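Local coordinates for cyclopenase asqI (PDB 5YY3), which is a zinc-dependent cyclopenase that converts 4'-methoxycyclopenin into 4'-methoxyviridicatin, with loss of methyl isocyanate, in aspoquinolone biosynthesis, at residues A[428-433]-A[439-444]. Residues are numbered along the deposited sequence; the frame is centred on the assembly and turned at random.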
loop_
_atom_site.group_PDB
_atom_site.type_symbol
_atom_site.label_atom_id
_atom_site.label_comp_id
_atom_site.label_asym_id
_atom_site.label_seq_id
_atom_site.Cartn_x
_atom_site.Cartn_y
_atom_site.Cartn_z
ATOM N N VAL A 428 10.196 32.509 16.192
ATOM C CA VAL A 428 10.940 31.599 15.348
ATOM C C VAL A 428 11.167 30.235 16.051
ATOM O O VAL A 428 11.425 30.183 17.258
ATOM C CB VAL A 428 12.306 32.219 14.931
ATOM C CG1 VAL A 428 13.068 31.283 14.036
ATOM C CG2 VAL A 428 12.106 33.557 14.212
ATOM N N VAL A 429 11.048 29.141 15.299
ATOM C CA VAL A 429 11.539 27.831 15.748
ATOM C C VAL A 429 12.707 27.424 14.831
ATOM O O VAL A 429 12.548 27.424 13.606
ATOM C CB VAL A 429 10.406 26.747 15.726
ATOM C CG1 VAL A 429 10.884 25.438 16.335
ATOM C CG2 VAL A 429 9.168 27.253 16.477
ATOM N N ARG A 430 13.874 27.120 15.410
ATOM C CA ARG A 430 15.113 26.888 14.633
ATOM C C ARG A 430 15.911 25.734 15.154
ATOM O O ARG A 430 15.828 25.418 16.331
ATOM C CB ARG A 430 16.114 28.052 14.710
ATOM C CG ARG A 430 15.600 29.409 14.935
ATOM C CD ARG A 430 16.674 30.419 14.539
ATOM N NE ARG A 430 17.541 30.864 15.620
ATOM C CZ ARG A 430 18.296 31.949 15.510
ATOM N NH1 ARG A 430 18.278 32.625 14.369
ATOM N NH2 ARG A 430 19.065 32.359 16.514
ATOM N N LEU A 431 16.794 25.206 14.317
ATOM C CA LEU A 431 17.868 24.349 14.798
ATOM C C LEU A 431 18.827 25.158 15.668
ATOM O O LEU A 431 18.966 26.376 15.511
ATOM C CB LEU A 431 18.634 23.729 13.630
ATOM C CG LEU A 431 17.877 22.746 12.738
ATOM C CD1 LEU A 431 18.684 22.461 11.479
ATOM C CD2 LEU A 431 17.614 21.458 13.513
ATOM N N GLN A 432 19.490 24.478 16.591
ATOM C CA GLN A 432 20.517 25.130 17.368
ATOM C C GLN A 432 21.781 25.265 16.522
ATOM O O GLN A 432 22.463 26.289 16.563
ATOM C CB GLN A 432 20.803 24.353 18.638
ATOM C CG GLN A 432 19.748 24.506 19.701
ATOM C CD GLN A 432 20.176 23.825 20.971
ATOM O OE1 GLN A 432 21.329 23.957 21.400
ATOM N NE2 GLN A 432 19.271 23.057 21.566
ATOM N N ASP A 433 22.087 24.215 15.767
ATOM C CA ASP A 433 23.196 24.234 14.829
ATOM C C ASP A 433 22.755 24.860 13.513
ATOM O O ASP A 433 22.031 24.238 12.753
ATOM C CB ASP A 433 23.716 22.822 14.607
ATOM C CG ASP A 433 24.813 22.750 13.558
ATOM O OD1 ASP A 433 25.334 23.804 13.127
ATOM O OD2 ASP A 433 25.157 21.617 13.167
ATOM N N TYR A 439 20.763 26.060 5.369
ATOM C CA TYR A 439 20.018 26.368 6.588
ATOM C C TYR A 439 18.957 27.472 6.450
ATOM O O TYR A 439 19.208 28.520 5.846
ATOM C CB TYR A 439 20.990 26.767 7.710
ATOM C CG TYR A 439 20.244 27.397 8.853
ATOM C CD1 TYR A 439 19.555 26.602 9.757
ATOM C CD2 TYR A 439 20.170 28.786 8.999
ATOM C CE1 TYR A 439 18.823 27.159 10.795
ATOM C CE2 TYR A 439 19.433 29.350 10.030
ATOM C CZ TYR A 439 18.763 28.521 10.930
ATOM O OH TYR A 439 18.030 29.043 11.970
ATOM N N LEU A 440 17.791 27.260 7.055
ATOM C CA LEU A 440 16.796 28.326 7.174
ATOM C C LEU A 440 16.094 28.328 8.542
ATOM O O LEU A 440 15.860 27.268 9.132
ATOM C CB LEU A 440 15.748 28.205 6.059
ATOM C CG LEU A 440 16.196 28.292 4.593
ATOM C CD1 LEU A 440 15.064 27.886 3.654
ATOM C CD2 LEU A 440 16.715 29.684 4.240
ATOM N N ASP A 441 15.757 29.518 9.050
ATOM C CA ASP A 441 14.820 29.604 10.170
ATOM C C ASP A 441 13.524 28.866 9.812
ATOM O O ASP A 441 12.984 29.048 8.717
ATOM C CB ASP A 441 14.473 31.063 10.526
ATOM C CG ASP A 441 15.627 31.824 11.158
ATOM O OD1 ASP A 441 16.658 31.205 11.516
ATOM O OD2 ASP A 441 15.481 33.057 11.314
ATOM N N GLY A 442 13.011 28.061 10.738
ATOM C CA GLY A 442 11.728 27.400 10.549
ATOM C C GLY A 442 11.823 26.084 9.804
ATOM O O GLY A 442 10.820 25.562 9.346
ATOM N N HIS A 443 13.027 25.540 9.673
ATOM C CA HIS A 443 13.201 24.214 9.079
ATOM C C HIS A 443 13.990 23.365 10.054
ATOM O O HIS A 443 15.213 23.521 10.183
ATOM C CB HIS A 443 13.902 24.280 7.705
ATOM C CG HIS A 443 13.144 25.081 6.686
ATOM N ND1 HIS A 443 12.474 24.501 5.629
ATOM C CD2 HIS A 443 12.916 26.413 6.591
ATOM C CE1 HIS A 443 11.873 25.442 4.922
ATOM N NE2 HIS A 443 12.124 26.613 5.484
ATOM N N ILE A 444 13.286 22.477 10.755
ATOM C CA ILE A 444 13.921 21.649 11.768
ATOM C C ILE A 444 13.766 20.147 11.464
ATOM O O ILE A 444 13.061 19.746 10.522
ATOM C CB ILE A 444 13.368 21.990 13.165
ATOM C CG1 ILE A 444 11.864 21.729 13.246
ATOM C CG2 ILE A 444 13.660 23.469 13.504
ATOM C CD1 ILE A 444 11.252 22.091 14.617
HETATM O O HOH W 1 15.996 25.985 11.557
#
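Arg430 and Asp441 extend their side chains in a common direction, joined by a salt bridge from NH1 of Arg430 to OD1 of Asp441 at 3.6 Å. OD1 approaches the guanidinium from its edge, roughly level with it, although the carboxylate itself is turned 58° from the guanidinium plane. The arginine chain turns about its CG-CD bond, and CD meets OD1 of Asp441 at 3.1 Å and the hydroxyl of Tyr439. That hydroxyl donates to the same carboxylate oxygen, Tyr439 OH to Asp441 OD1 being 2.6 Å, and approaches nearly along its C-O axis. Tyr439 holds CG anti to its own backbone nitrogen (chi1 166°), which puts the hydroxyl beside CB and CD of Arg430. Glu468 on strand 461-475 takes NE of Arg430, so two carboxylates probably share its charge. CG1 of Val428 packs against CB of Asp441. The contact belongs to the Ig-like domain of this hemocyanin-type, tyrosinase-family enzyme, away from the zinc site: the chain leaves strand 422-431, returns through the loop and starts strand 443-449 in the same direction, and both strands pair antiparallel with strand 461-475. The backbones meet at Val429 O, which takes a weak hydrogen bond from Gly442 N (3.0 Å, 124° at the hydrogen) and a CA-H...O contact from Gly442 CA, where a type II turn runs from Leu440 to His443. Beside it a water accepts from Leu431 N and donates to the carbonyls of Leu440 and His443, bridging strand and turn. Deeper in, Ile444 lays CG2 against the backbone of Arg430 and Leu431, 3.6 Å from Arg430 C, while its CD1 reaches CG1 of Val429 at 3.8 Å. Leu431 CG packs against the carbonyl oxygen of His443, with CD2 reaching the base of Ile444.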